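Local coordinates for protein nicotinate-nucleotide pyrophosphorylase (Francisella tularensis subsp. tularensis, PDB 3TQV) that probably makes nicotinate mononucleotide from quinolinate and phosphoribosyl pyrophosphate, releasing carbon dioxide and diphosphate, in the biosynthesis of NAD, at residues B[12-17]-B[61-66]; B[25-30]-B[69-74]; B[209-214]-B[233-238]. All coordinates share one frame; numbering follows the deposited sequence.

Interaction 1 of 3, residues B[12-17]-B[61-66]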
ATOM      1  N   ASN B  12     -17.574  -4.527  -8.377  1.00 27.71           N
ATOM      2  CA  ASN B  12     -18.446  -3.494  -7.840  1.00 30.57           C
ATOM      3  C   ASN B  12     -18.816  -3.713  -6.372  1.00 28.62           C
ATOM      4  O   ASN B  12     -19.624  -2.994  -5.806  1.00 31.61           O
ATOM      5  CB  ASN B  12     -19.673  -3.319  -8.739  1.00 32.12           C
ATOM      6  CG  ASN B  12     -19.344  -2.563 -10.017  1.00 40.37           C
ATOM      7  OD1 ASN B  12     -18.661  -1.541  -9.981  1.00 43.17           O
ATOM      8  ND2 ASN B  12     -19.817  -3.068 -11.155  1.00 33.00           N
ATOM      9  N   LYS B  13     -18.191  -4.715  -5.771  1.00 41.40           N
ATOM     10  CA  LYS B  13     -18.256  -4.932  -4.336  1.00 40.68           C
ATOM     11  C   LYS B  13     -17.190  -5.953  -3.968  1.00 36.97           C
ATOM     12  O   LYS B  13     -16.931  -6.873  -4.727  1.00 37.17           O
ATOM     13  CB  LYS B  13     -19.633  -5.441  -3.911  1.00 40.81           C
ATOM     14  CG  LYS B  13     -19.743  -5.667  -2.404  1.00 51.10           C
ATOM     15  CD  LYS B  13     -20.663  -6.831  -2.055  1.00 50.02           C
ATOM     16  CE  LYS B  13     -20.738  -7.050  -0.547  1.00 55.22           C
ATOM     17  NZ  LYS B  13     -21.136  -5.809   0.173  1.00 52.52           N
ATOM     18  N   VAL B  14     -16.567  -5.781  -2.810  1.00 33.47           N
ATOM     19  CA  VAL B  14     -15.590  -6.743  -2.314  1.00 32.34           C
ATOM     20  C   VAL B  14     -16.311  -7.814  -1.519  1.00 36.87           C
ATOM     21  O   VAL B  14     -17.152  -7.499  -0.680  1.00 39.85           O
ATOM     22  CB  VAL B  14     -14.542  -6.069  -1.406  1.00 27.54           C
ATOM     23  CG1 VAL B  14     -13.515  -7.096  -0.885  1.00 19.93           C
ATOM     24  CG2 VAL B  14     -13.864  -4.928  -2.150  1.00 23.21           C
ATOM     25  N   PRO B  15     -15.988  -9.090  -1.776  1.00 29.44           N
ATOM     26  CA  PRO B  15     -16.764 -10.131  -1.092  1.00 26.92           C
ATOM     27  C   PRO B  15     -16.613 -10.010   0.419  1.00 27.37           C
ATOM     28  O   PRO B  15     -15.529  -9.680   0.916  1.00 21.66           O
ATOM     29  CB  PRO B  15     -16.145 -11.438  -1.613  1.00 21.25           C
ATOM     30  CG  PRO B  15     -15.475 -11.049  -2.911  1.00 17.75           C
ATOM     31  CD  PRO B  15     -14.964  -9.657  -2.673  1.00 22.59           C
ATOM     32  N   ASN B  16     -17.699 -10.275   1.132  1.00 26.76           N
ATOM     33  CA  ASN B  16     -17.726 -10.124   2.574  1.00 27.99           C
ATOM     34  C   ASN B  16     -16.632 -10.891   3.290  1.00 23.05           C
ATOM     35  O   ASN B  16     -15.978 -10.346   4.175  1.00 21.78           O
ATOM     36  CB  ASN B  16     -19.091 -10.528   3.125  1.00 37.20           C
ATOM     37  CG  ASN B  16     -20.218  -9.682   2.565  1.00 48.80           C
ATOM     38  OD1 ASN B  16     -20.023  -8.526   2.179  1.00 59.47           O
ATOM     39  ND2 ASN B  16     -21.408 -10.257   2.520  1.00 44.73           N
ATOM     40  N   ASP B  17     -16.433 -12.152   2.917  1.00 32.48           N
ATOM     41  CA  ASP B  17     -15.425 -12.975   3.579  1.00 27.93           C
ATOM     42  C   ASP B  17     -14.025 -12.364   3.487  1.00 28.63           C
ATOM     43  O   ASP B  17     -13.229 -12.504   4.411  1.00 29.44           O
ATOM     44  CB  ASP B  17     -15.456 -14.440   3.098  1.00 32.62           C
ATOM     45  CG  ASP B  17     -15.306 -14.588   1.582  1.00 32.05           C
ATOM     46  OD1 ASP B  17     -15.107 -13.574   0.885  1.00 30.48           O
ATOM     47  OD2 ASP B  17     -15.381 -15.737   1.082  1.00 37.31           O
ATOM     48  N   GLN B  61     -16.279   2.222   3.068  1.00 18.45           N
ATOM     49  CA  GLN B  61     -17.488   1.971   3.865  1.00 18.02           C
ATOM     50  C   GLN B  61     -17.562   0.561   4.454  1.00 20.57           C
ATOM     51  O   GLN B  61     -17.602   0.401   5.678  1.00 22.66           O
ATOM     52  CB  GLN B  61     -18.748   2.245   3.045  1.00 24.58           C
ATOM     53  CG  GLN B  61     -19.216   3.697   3.121  1.00 19.57           C
ATOM     54  CD  GLN B  61     -20.537   3.933   2.398  1.00 24.43           C
ATOM     55  OE1 GLN B  61     -21.514   4.373   3.002  1.00 26.57           O
ATOM     56  NE2 GLN B  61     -20.562   3.656   1.105  1.00 16.55           N
ATOM     57  N   ASP B  62     -17.574  -0.446   3.579  1.00 19.65           N
ATOM     58  CA  ASP B  62     -17.647  -1.854   3.993  1.00 23.34           C
ATOM     59  C   ASP B  62     -16.644  -2.268   5.063  1.00 23.41           C
ATOM     60  O   ASP B  62     -16.997  -2.975   6.003  1.00 25.78           O
ATOM     61  CB  ASP B  62     -17.473  -2.791   2.797  1.00 24.53           C
ATOM     62  CG  ASP B  62     -18.617  -2.719   1.842  1.00 27.73           C
ATOM     63  OD1 ASP B  62     -19.703  -2.284   2.270  1.00 25.47           O
ATOM     64  OD2 ASP B  62     -18.433  -3.098   0.667  1.00 32.66           O
ATOM     65  N   PHE B  63     -15.389  -1.863   4.902  1.00 22.18           N
ATOM     66  CA  PHE B  63     -14.366  -2.172   5.902  1.00 22.62           C
ATOM     67  C   PHE B  63     -14.633  -1.486   7.239  1.00 21.89           C
ATOM     68  O   PHE B  63     -14.723  -2.139   8.277  1.00 19.72           O
ATOM     69  CB  PHE B  63     -12.960  -1.825   5.380  1.00 22.95           C
ATOM     70  CG  PHE B  63     -12.542  -2.648   4.189  1.00 22.24           C
ATOM     71  CD1 PHE B  63     -11.861  -3.838   4.362  1.00 14.79           C
ATOM     72  CD2 PHE B  63     -12.857  -2.242   2.900  1.00 19.48           C
ATOM     73  CE1 PHE B  63     -11.484  -4.611   3.282  1.00 15.80           C
ATOM     74  CE2 PHE B  63     -12.474  -3.008   1.810  1.00 19.08           C
ATOM     75  CZ  PHE B  63     -11.784  -4.199   2.008  1.00 15.80           C
ATOM     76  N   ALA B  64     -14.751  -0.166   7.207  1.00 17.38           N
ATOM     77  CA  ALA B  64     -15.078   0.595   8.407  1.00 14.20           C
ATOM     78  C   ALA B  64     -16.246  -0.061   9.125  1.00 19.92           C
ATOM     79  O   ALA B  64     -16.164  -0.358  10.309  1.00 16.61           O
ATOM     80  CB  ALA B  64     -15.421   2.003   8.042  1.00 13.23           C
ATOM     81  N   ASN B  65     -17.330  -0.297   8.390  1.00 30.87           N
ATOM     82  CA  ASN B  65     -18.479  -1.014   8.920  1.00 31.77           C
ATOM     83  C   ASN B  65     -18.072  -2.325   9.588  1.00 33.86           C
ATOM     84  O   ASN B  65     -18.589  -2.683  10.653  1.00 32.20           O
ATOM     85  CB  ASN B  65     -19.487  -1.306   7.803  1.00 31.62           C
ATOM     86  CG  ASN B  65     -20.290  -0.071   7.379  1.00 37.83           C
ATOM     87  OD1 ASN B  65     -20.271   0.965   8.044  1.00 37.55           O
ATOM     88  ND2 ASN B  65     -21.009  -0.191   6.268  1.00 35.22           N
ATOM     89  N   GLU B  66     -17.150  -3.046   8.955  1.00 20.09           N
ATOM     90  CA  GLU B  66     -16.792  -4.364   9.437  1.00 22.82           C
ATOM     91  C   GLU B  66     -15.938  -4.264  10.689  1.00 21.04           C
ATOM     92  O   GLU B  66     -16.057  -5.097  11.593  1.00 22.94           O
ATOM     93  CB  GLU B  66     -16.121  -5.189   8.336  1.00 19.91           C
ATOM     94  CG  GLU B  66     -15.751  -6.624   8.727  1.00 22.78           C
ATOM     95  CD  GLU B  66     -16.889  -7.373   9.406  1.00 25.06           C
ATOM     96  OE1 GLU B  66     -18.063  -6.938   9.285  1.00 28.51           O
ATOM     97  OE2 GLU B  66     -16.609  -8.399  10.063  1.00 22.94           O
TER
HETATM   98  O   HOH W   1     -18.001  -5.928   1.124  1.00 27.19           O
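A long ion pair with a water beside it and a small apolar touch join Lys13 and Val14 to Asp62 and Phe63, where the N-terminal segment leading into helix 16-31 runs past the first turn of helix 61-71. The charged half lies on the outer side. Lys13 starts with CG anti to its own N (chi1 -179°), then bends at chi2 and again at chi4 (55°), and these turns bring the ammonium group to the acid; the two side chains cross at about a right angle. NZ stays 3.9 Å from Asp62 OD2, a long salt bridge rather than a direct grip. Water 1 sits beside this gap, with weak hydrogen bonds to Lys13 NZ at 3.3 Å and to Asp62 OD2 at 2.9 Å. It also lies close to Val14 O, although the sharing of its protons among the acceptors around it is uncertain. A flexible lysine suits this exposed place, since its charge can meet the carboxylate while much of the chain remains in solvent.

Helix 61-71 belongs to the N-terminal domain of the quinolinate phosphoribosyltransferase family, in which helices pack beside a four-stranded antiparallel sheet. On the buried side, Val14 CG1 approaches Phe63 CZ obliquely at 4.4 Å. Valine suits the place because its side chain is buried against Phe63, Val19 and Tyr154 of helix 149-159; Pro15, next in the chain, is the N-cap residue of helix 16-31. Phe63 reaches further inward: its ring stacks with Phe113 of helix 100-130, and its side chain also meets Ala151 of helix 149-159.

Interaction 2 of 3, residues B[25-30]-B[69-74]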
ATOM      1  N   GLU B  25      -7.557  -9.625  10.809  1.00 24.60           N
ATOM      2  CA  GLU B  25      -6.099  -9.576  10.860  1.00 21.74           C
ATOM      3  C   GLU B  25      -5.532  -8.168  11.179  1.00 18.27           C
ATOM      4  O   GLU B  25      -4.506  -8.040  11.846  1.00 16.48           O
ATOM      5  CB  GLU B  25      -5.515 -10.114   9.548  1.00 12.51           C
ATOM      6  CG  GLU B  25      -5.622 -11.619   9.391  1.00 15.63           C
ATOM      7  CD  GLU B  25      -5.460 -12.074   7.940  1.00 24.73           C
ATOM      8  OE1 GLU B  25      -5.035 -11.247   7.099  1.00 24.54           O
ATOM      9  OE2 GLU B  25      -5.774 -13.252   7.633  1.00 21.81           O
ATOM     10  N   SER B  26      -6.207  -7.126  10.697  1.00 18.12           N
ATOM     11  CA  SER B  26      -5.850  -5.729  10.987  1.00 18.42           C
ATOM     12  C   SER B  26      -6.032  -5.357  12.442  1.00 21.87           C
ATOM     13  O   SER B  26      -5.277  -4.570  12.986  1.00 16.64           O
ATOM     14  CB  SER B  26      -6.734  -4.788  10.177  1.00 22.79           C
ATOM     15  OG  SER B  26      -6.027  -4.263   9.079  1.00 32.92           O
ATOM     16  N   LEU B  27      -7.078  -5.885  13.053  1.00 16.01           N
ATOM     17  CA  LEU B  27      -7.420  -5.543  14.420  1.00 18.22           C
ATOM     18  C   LEU B  27      -6.440  -6.228  15.344  1.00 17.08           C
ATOM     19  O   LEU B  27      -5.957  -5.642  16.311  1.00 18.58           O
ATOM     20  CB  LEU B  27      -8.851  -6.002  14.739  1.00 21.56           C
ATOM     21  CG  LEU B  27     -10.007  -5.269  14.061  1.00 23.90           C
ATOM     22  CD1 LEU B  27     -11.328  -5.876  14.479  1.00 25.39           C
ATOM     23  CD2 LEU B  27      -9.973  -3.789  14.412  1.00 19.43           C
ATOM     24  N   ALA B  28      -6.163  -7.486  15.029  1.00 15.98           N
ATOM     25  CA  ALA B  28      -5.243  -8.304  15.789  1.00 13.48           C
ATOM     26  C   ALA B  28      -3.847  -7.666  15.855  1.00 13.31           C
ATOM     27  O   ALA B  28      -3.342  -7.358  16.937  1.00 14.00           O
ATOM     28  CB  ALA B  28      -5.169  -9.700  15.166  1.00 15.93           C
ATOM     29  N   GLU B  29      -3.230  -7.470  14.694  1.00 24.69           N
ATOM     30  CA  GLU B  29      -1.877  -6.951  14.631  1.00 21.61           C
ATOM     31  C   GLU B  29      -1.758  -5.674  15.450  1.00 25.64           C
ATOM     32  O   GLU B  29      -0.666  -5.315  15.905  1.00 24.16           O
ATOM     33  CB  GLU B  29      -1.490  -6.667  13.180  1.00 24.18           C
ATOM     34  CG  GLU B  29      -2.094  -5.387  12.593  1.00 23.55           C
ATOM     35  CD  GLU B  29      -1.765  -5.177  11.113  1.00 22.52           C
ATOM     36  OE1 GLU B  29      -2.456  -4.366  10.476  1.00 16.20           O
ATOM     37  OE2 GLU B  29      -0.822  -5.808  10.583  1.00 25.52           O
ATOM     38  N   ASP B  30      -2.874  -4.976  15.639  1.00 13.64           N
ATOM     39  CA  ASP B  30      -2.813  -3.686  16.308  1.00 17.17           C
ATOM     40  C   ASP B  30      -3.186  -3.798  17.793  1.00 16.27           C
ATOM     41  O   ASP B  30      -2.609  -3.104  18.642  1.00 13.37           O
ATOM     42  CB  ASP B  30      -3.700  -2.670  15.574  1.00 14.82           C
ATOM     43  CG  ASP B  30      -3.568  -1.246  16.126  1.00 16.05           C
ATOM     44  OD1 ASP B  30      -2.456  -0.827  16.502  1.00 10.84           O
ATOM     45  OD2 ASP B  30      -4.594  -0.540  16.183  1.00 18.99           O
ATOM     46  N   ASN B  69     -18.443  -3.556  13.471  1.00 30.72           N
ATOM     47  CA  ASN B  69     -19.129  -4.820  13.679  1.00 29.56           C
ATOM     48  C   ASN B  69     -18.337  -5.817  14.510  1.00 31.00           C
ATOM     49  O   ASN B  69     -18.897  -6.498  15.382  1.00 32.53           O
ATOM     50  CB  ASN B  69     -19.445  -5.443  12.322  1.00 28.25           C
ATOM     51  CG  ASN B  69     -20.332  -6.655  12.439  1.00 32.43           C
ATOM     52  OD1 ASN B  69     -20.016  -7.733  11.925  1.00 32.33           O
ATOM     53  ND2 ASN B  69     -21.451  -6.489  13.131  1.00 32.63           N
ATOM     54  N   GLN B  70     -17.039  -5.909  14.226  1.00 28.51           N
ATOM     55  CA  GLN B  70     -16.170  -6.850  14.924  1.00 23.96           C
ATOM     56  C   GLN B  70     -15.768  -6.392  16.328  1.00 23.72           C
ATOM     57  O   GLN B  70     -15.550  -7.216  17.212  1.00 20.54           O
ATOM     58  CB  GLN B  70     -14.940  -7.181  14.082  1.00 19.83           C
ATOM     59  CG  GLN B  70     -15.204  -8.183  12.964  1.00 26.04           C
ATOM     60  CD  GLN B  70     -13.960  -8.480  12.120  1.00 26.89           C
ATOM     61  OE1 GLN B  70     -14.043  -8.672  10.896  1.00 27.59           O
ATOM     62  NE2 GLN B  70     -12.803  -8.522  12.773  1.00 19.23           N
ATOM     63  N   LEU B  71     -15.680  -5.086  16.543  1.00 27.35           N
ATOM     64  CA  LEU B  71     -15.284  -4.578  17.855  1.00 31.81           C
ATOM     65  C   LEU B  71     -16.431  -4.417  18.856  1.00 32.06           C
ATOM     66  O   LEU B  71     -16.312  -4.791  20.017  1.00 32.83           O
ATOM     67  CB  LEU B  71     -14.557  -3.245  17.717  1.00 31.98           C
ATOM     68  CG  LEU B  71     -13.088  -3.313  17.337  1.00 29.43           C
ATOM     69  CD1 LEU B  71     -12.453  -1.936  17.469  1.00 34.00           C
ATOM     70  CD2 LEU B  71     -12.384  -4.314  18.220  1.00 29.65           C
ATOM     71  N   ASP B  72     -17.532  -3.840  18.399  1.00 21.66           N
ATOM     72  CA  ASP B  72     -18.607  -3.449  19.279  1.00 22.68           C
ATOM     73  C   ASP B  72     -19.826  -3.120  18.411  1.00 27.57           C
ATOM     74  O   ASP B  72     -19.963  -2.003  17.920  1.00 27.20           O
ATOM     75  CB  ASP B  72     -18.178  -2.220  20.097  1.00 20.52           C
ATOM     76  CG  ASP B  72     -19.209  -1.821  21.148  1.00 31.27           C
ATOM     77  OD1 ASP B  72     -20.371  -2.278  21.050  1.00 29.09           O
ATOM     78  OD2 ASP B  72     -18.863  -1.057  22.074  1.00 30.51           O
ATOM     79  N   LYS B  73     -20.707  -4.095  18.216  1.00 36.32           N
ATOM     80  CA  LYS B  73     -21.899  -3.878  17.400  1.00 39.51           C
ATOM     81  C   LYS B  73     -22.758  -2.721  17.931  1.00 37.61           C
ATOM     82  O   LYS B  73     -23.637  -2.222  17.232  1.00 44.02           O
ATOM     83  CB  LYS B  73     -22.731  -5.163  17.304  1.00 36.69           C
ATOM     84  CG  LYS B  73     -21.960  -6.386  16.846  1.00 38.70           C
ATOM     85  CD  LYS B  73     -22.896  -7.453  16.298  1.00 40.76           C
ATOM     86  CE  LYS B  73     -22.167  -8.770  16.034  1.00 39.06           C
ATOM     87  NZ  LYS B  73     -20.979  -8.624  15.119  1.00 48.00           N
ATOM     88  N   ASN B  74     -22.490  -2.300  19.166  1.00 32.04           N
ATOM     89  CA  ASN B  74     -23.208  -1.192  19.799  1.00 35.50           C
ATOM     90  C   ASN B  74     -22.934   0.172  19.168  1.00 34.06           C
ATOM     91  O   ASN B  74     -23.775   1.060  19.246  1.00 29.27           O
ATOM     92  CB  ASN B  74     -22.895  -1.114  21.303  1.00 33.74           C
ATOM     93  CG  ASN B  74     -23.417  -2.313  22.077  1.00 33.75           C
ATOM     94  OD1 ASN B  74     -24.553  -2.756  21.879  1.00 33.33           O
ATOM     95  ND2 ASN B  74     -22.578  -2.851  22.960  1.00 41.24           N
TER
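Lys73 NZ donates a 3.0 Å hydrogen bond to Asn69 O at the C-terminal end of helix 61-71, where Gln70 and Leu71 receive Leu27 from helix 16-31. The ammonium group reaches the carbonyl from above its plane, 44° out of it, with a C=O...N angle of 130°. Helix ends expose carbonyl oxygens that have lost their backbone donors, and the long lysine chain folds back to serve one of them. Both helices are part of the helical layer of the N-terminal domain, beside its four-stranded antiparallel sheet.

Across the contact there are no hydrogen bonds, and the packing falls on one residue, the buried Leu27. Its CG stands anti to the carbonyl carbon (chi1 -70°), with the branch directed at the other helix. CD1 meets both partners: it lies over Gln70, 3.9 Å from CB, with the end of the amide also close, and beside the methyl group of Leu71. Glutamine suits this place because its CB gives the leucine an apolar surface at a partly exposed spot where a polar amide is easily accommodated. Leu71 also touches Ala106 of helix 100-130, and Leu27 touches Thr109 there, which makes the junction a three-helix one.

Helix 16-31 also faces the second subunit. Asp30 OD2 forms a salt bridge with Arg142 of that subunit, predicted to bind substrate, consistent with active sites completed at the dimer interface in this family. Glu29 OE1 and OE2 accept from the backbone N atoms of Gly147 and Arg149 there. Between the two leucines, the methyl groups Leu27 CD1 and Leu71 CD2 come within 4.2 Å.

Interaction 3 of 3, residues B[209-214]-B[233-238]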
ATOM      1  N   ASP B 209       4.577  -5.312 -36.202  1.00 29.01           N
ATOM      2  CA  ASP B 209       4.532  -6.634 -36.816  1.00 30.10           C
ATOM      3  C   ASP B 209       3.913  -7.677 -35.899  1.00 27.00           C
ATOM      4  O   ASP B 209       3.116  -8.490 -36.345  1.00 30.43           O
ATOM      5  CB  ASP B 209       5.912  -7.129 -37.261  1.00 28.05           C
ATOM      6  CG  ASP B 209       5.849  -8.534 -37.836  1.00 34.03           C
ATOM      7  OD1 ASP B 209       5.842  -8.663 -39.075  1.00 33.25           O
ATOM      8  OD2 ASP B 209       5.766  -9.502 -37.054  1.00 35.00           O
ATOM      9  N   GLU B 210       4.294  -7.680 -34.630  1.00 31.24           N
ATOM     10  CA  GLU B 210       3.647  -8.587 -33.695  1.00 33.17           C
ATOM     11  C   GLU B 210       2.150  -8.277 -33.611  1.00 31.37           C
ATOM     12  O   GLU B 210       1.327  -9.175 -33.430  1.00 31.87           O
ATOM     13  CB  GLU B 210       4.300  -8.526 -32.311  1.00 29.31           C
ATOM     14  CG  GLU B 210       5.466  -9.493 -32.117  1.00 34.94           C
ATOM     15  CD  GLU B 210       6.289  -9.172 -30.879  1.00 37.86           C
ATOM     16  OE1 GLU B 210       6.142  -8.043 -30.351  1.00 34.51           O
ATOM     17  OE2 GLU B 210       7.080 -10.038 -30.435  1.00 36.57           O
ATOM     18  N   LEU B 211       1.794  -7.006 -33.762  1.00 20.20           N
ATOM     19  CA  LEU B 211       0.392  -6.623 -33.661  1.00 19.11           C
ATOM     20  C   LEU B 211      -0.412  -7.265 -34.783  1.00 21.36           C
ATOM     21  O   LEU B 211      -1.509  -7.787 -34.563  1.00 25.11           O
ATOM     22  CB  LEU B 211       0.225  -5.099 -33.689  1.00 18.14           C
ATOM     23  CG  LEU B 211      -1.250  -4.678 -33.798  1.00 16.53           C
ATOM     24  CD1 LEU B 211      -1.966  -5.005 -32.504  1.00 15.50           C
ATOM     25  CD2 LEU B 211      -1.392  -3.202 -34.139  1.00 11.78           C
ATOM     26  N   ASN B 212       0.149  -7.217 -35.989  1.00 21.01           N
ATOM     27  CA  ASN B 212      -0.478  -7.835 -37.144  1.00 22.67           C
ATOM     28  C   ASN B 212      -0.686  -9.327 -36.921  1.00 26.51           C
ATOM     29  O   ASN B 212      -1.752  -9.875 -37.206  1.00 26.39           O
ATOM     30  CB  ASN B 212       0.323  -7.535 -38.415  1.00 25.35           C
ATOM     31  CG  ASN B 212       0.232  -6.073 -38.815  1.00 18.83           C
ATOM     32  OD1 ASN B 212      -0.741  -5.403 -38.489  1.00 23.96           O
ATOM     33  ND2 ASN B 212       1.249  -5.565 -39.502  1.00 11.42           N
ATOM     34  N   GLN B 213       0.334  -9.969 -36.372  1.00 29.62           N
ATOM     35  CA  GLN B 213       0.236 -11.368 -36.004  1.00 34.16           C
ATOM     36  C   GLN B 213      -0.962 -11.632 -35.088  1.00 34.70           C
ATOM     37  O   GLN B 213      -1.803 -12.488 -35.361  1.00 33.63           O
ATOM     38  CB  GLN B 213       1.524 -11.817 -35.312  1.00 32.36           C
ATOM     39  CG  GLN B 213       2.735 -11.903 -36.231  1.00 34.21           C
ATOM     40  CD  GLN B 213       3.943 -12.496 -35.530  1.00 37.43           C
ATOM     41  OE1 GLN B 213       5.008 -11.893 -35.494  1.00 37.41           O
ATOM     42  NE2 GLN B 213       3.777 -13.681 -34.969  1.00 37.38           N
ATOM     43  N   ALA B 214      -1.027 -10.890 -33.994  1.00 18.31           N
ATOM     44  CA  ALA B 214      -2.029 -11.132 -32.973  1.00 15.51           C
ATOM     45  C   ALA B 214      -3.405 -10.854 -33.546  1.00 20.89           C
ATOM     46  O   ALA B 214      -4.378 -11.529 -33.205  1.00 20.21           O
ATOM     47  CB  ALA B 214      -1.756 -10.280 -31.758  1.00 14.76           C
ATOM     48  N   ASP B 233      -0.358   5.627 -33.177  1.00 23.03           N
ATOM     49  CA  ASP B 233      -1.210   6.100 -34.257  1.00 20.11           C
ATOM     50  C   ASP B 233      -1.386   5.030 -35.315  1.00 19.63           C
ATOM     51  O   ASP B 233      -2.511   4.690 -35.670  1.00 22.14           O
ATOM     52  CB  ASP B 233      -0.663   7.386 -34.871  1.00 23.39           C
ATOM     53  CG  ASP B 233      -0.849   8.580 -33.959  1.00 28.62           C
ATOM     54  OD1 ASP B 233      -1.921   8.647 -33.296  1.00 21.40           O
ATOM     55  OD2 ASP B 233       0.078   9.426 -33.904  1.00 35.13           O
ATOM     56  N   ILE B 234      -0.275   4.489 -35.808  1.00 20.56           N
ATOM     57  CA  ILE B 234      -0.328   3.395 -36.769  1.00 22.66           C
ATOM     58  C   ILE B 234      -1.254   2.285 -36.295  1.00 25.92           C
ATOM     59  O   ILE B 234      -2.102   1.809 -37.050  1.00 25.76           O
ATOM     60  CB  ILE B 234       1.035   2.726 -36.933  1.00 28.23           C
ATOM     61  CG1 ILE B 234       2.133   3.763 -37.204  1.00 35.75           C
ATOM     62  CG2 ILE B 234       0.951   1.655 -38.010  1.00 19.73           C
ATOM     63  CD1 ILE B 234       2.066   4.424 -38.565  1.00 29.50           C
ATOM     64  N   ALA B 235      -1.051   1.869 -35.043  1.00 24.82           N
ATOM     65  CA  ALA B 235      -1.755   0.738 -34.441  1.00 22.23           C
ATOM     66  C   ALA B 235      -3.252   0.941 -34.484  1.00 26.99           C
ATOM     67  O   ALA B 235      -3.997   0.071 -34.950  1.00 27.44           O
ATOM     68  CB  ALA B 235      -1.288   0.517 -32.989  1.00 21.43           C
ATOM     69  N   VAL B 236      -3.688   2.094 -33.993  1.00 16.05           N
ATOM     70  CA  VAL B 236      -5.093   2.457 -34.018  1.00 19.09           C
ATOM     71  C   VAL B 236      -5.709   2.283 -35.404  1.00 17.86           C
ATOM     72  O   VAL B 236      -6.780   1.694 -35.522  1.00 27.57           O
ATOM     73  CB  VAL B 236      -5.313   3.907 -33.548  1.00 18.37           C
ATOM     74  CG1 VAL B 236      -6.763   4.332 -33.808  1.00 12.46           C
ATOM     75  CG2 VAL B 236      -4.922   4.061 -32.066  1.00 11.88           C
ATOM     76  N   SER B 237      -5.046   2.797 -36.446  1.00 26.15           N
ATOM     77  CA  SER B 237      -5.522   2.590 -37.821  1.00 27.82           C
ATOM     78  C   SER B 237      -5.649   1.110 -38.153  1.00 28.77           C
ATOM     79  O   SER B 237      -6.679   0.657 -38.665  1.00 36.63           O
ATOM     80  CB  SER B 237      -4.602   3.244 -38.855  1.00 27.95           C
ATOM     81  OG  SER B 237      -4.786   4.643 -38.904  1.00 36.14           O
ATOM     82  N   ILE B 238      -4.588   0.363 -37.870  1.00 25.69           N
ATOM     83  CA  ILE B 238      -4.567  -1.066 -38.136  1.00 26.27           C
ATOM     84  C   ILE B 238      -5.675  -1.806 -37.391  1.00 25.77           C
ATOM     85  O   ILE B 238      -6.247  -2.760 -37.919  1.00 32.31           O
ATOM     86  CB  ILE B 238      -3.182  -1.669 -37.775  1.00 25.60           C
ATOM     87  CG1 ILE B 238      -2.104  -1.080 -38.693  1.00 24.20           C
ATOM     88  CG2 ILE B 238      -3.200  -3.190 -37.856  1.00 21.90           C
ATOM     89  CD1 ILE B 238      -0.709  -1.548 -38.375  1.00 18.90           C
TER
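Two neighbouring helices on the outside of the alpha/beta barrel, 208-216 and 229-239, meet here through Leu211 and Asn212 on one and Ala235 and Ile238 on the other. Over 209-214 and 233-238 the axes run nearly parallel, 19° apart in direction, with a closest approach of 10.9 Å, so side chains must bridge the distance between them. Leu211 and Ile238 do much of this. The CG of Leu211 lies anti to its own N (chi1 171°), which extends the branch toward the second helix and sets CD2 against the small methyl of Ala235, 3.9 Å from its CB. The same CD2 lies 4.1 Å from Ile238 CG2, one turn further on, so this methyl is shared between two residues on one face of the helix. The short alanine lets the backbone of its helix come near: Leu211 CD2 is also 4.0 Å from Ala235 CA.

Such pairs follow from the repeating beta-alpha-beta crossovers of the family's C-terminal domain, an incomplete relative of the TIM barrel. Strand 221-225 connects the two helices in sequence and lies beneath both. From it Val222 meets Leu211 and Ala214, and Leu224 meets Ala235, which accounts for the buried leucine and alanines on the inward faces.

Toward solvent the contact changes character. Asn212 sends its amide across the side chain of Ile238 at about a right angle, OD1 lying 3.4 Å from CG2 and 3.9 Å from CD1. Nothing here is a hydrogen bond across the pair; asparagine is tolerated at this exposed border, where its short side chain can flank the isoleucine and stay near solvent. Ile238 also packs on Ile215, continuing the apolar seam toward the C-terminal end of helix 208-216.

How the interactions relate
Interactions 1 and 2 are two points along one pairing, that of helix 16-31 with helix 61-71. Interaction 1 holds the beginnings of these helices and interaction 2 their ends, with centres 14 Å apart and segments that alternate along the chain. Interaction 3 belongs to the barrel on the opposite side of the chain's centre; its centre is 41 Å from that of interaction 1 and 52 Å from that of interaction 2. The predicted substrate site is approached differently by each domain: Leu211 of interaction 3 lies about 10 Å, between side chains, from Glu204 and Asp225, whereas segment 25-30 of interaction 2 reaches Arg142 of the second subunit.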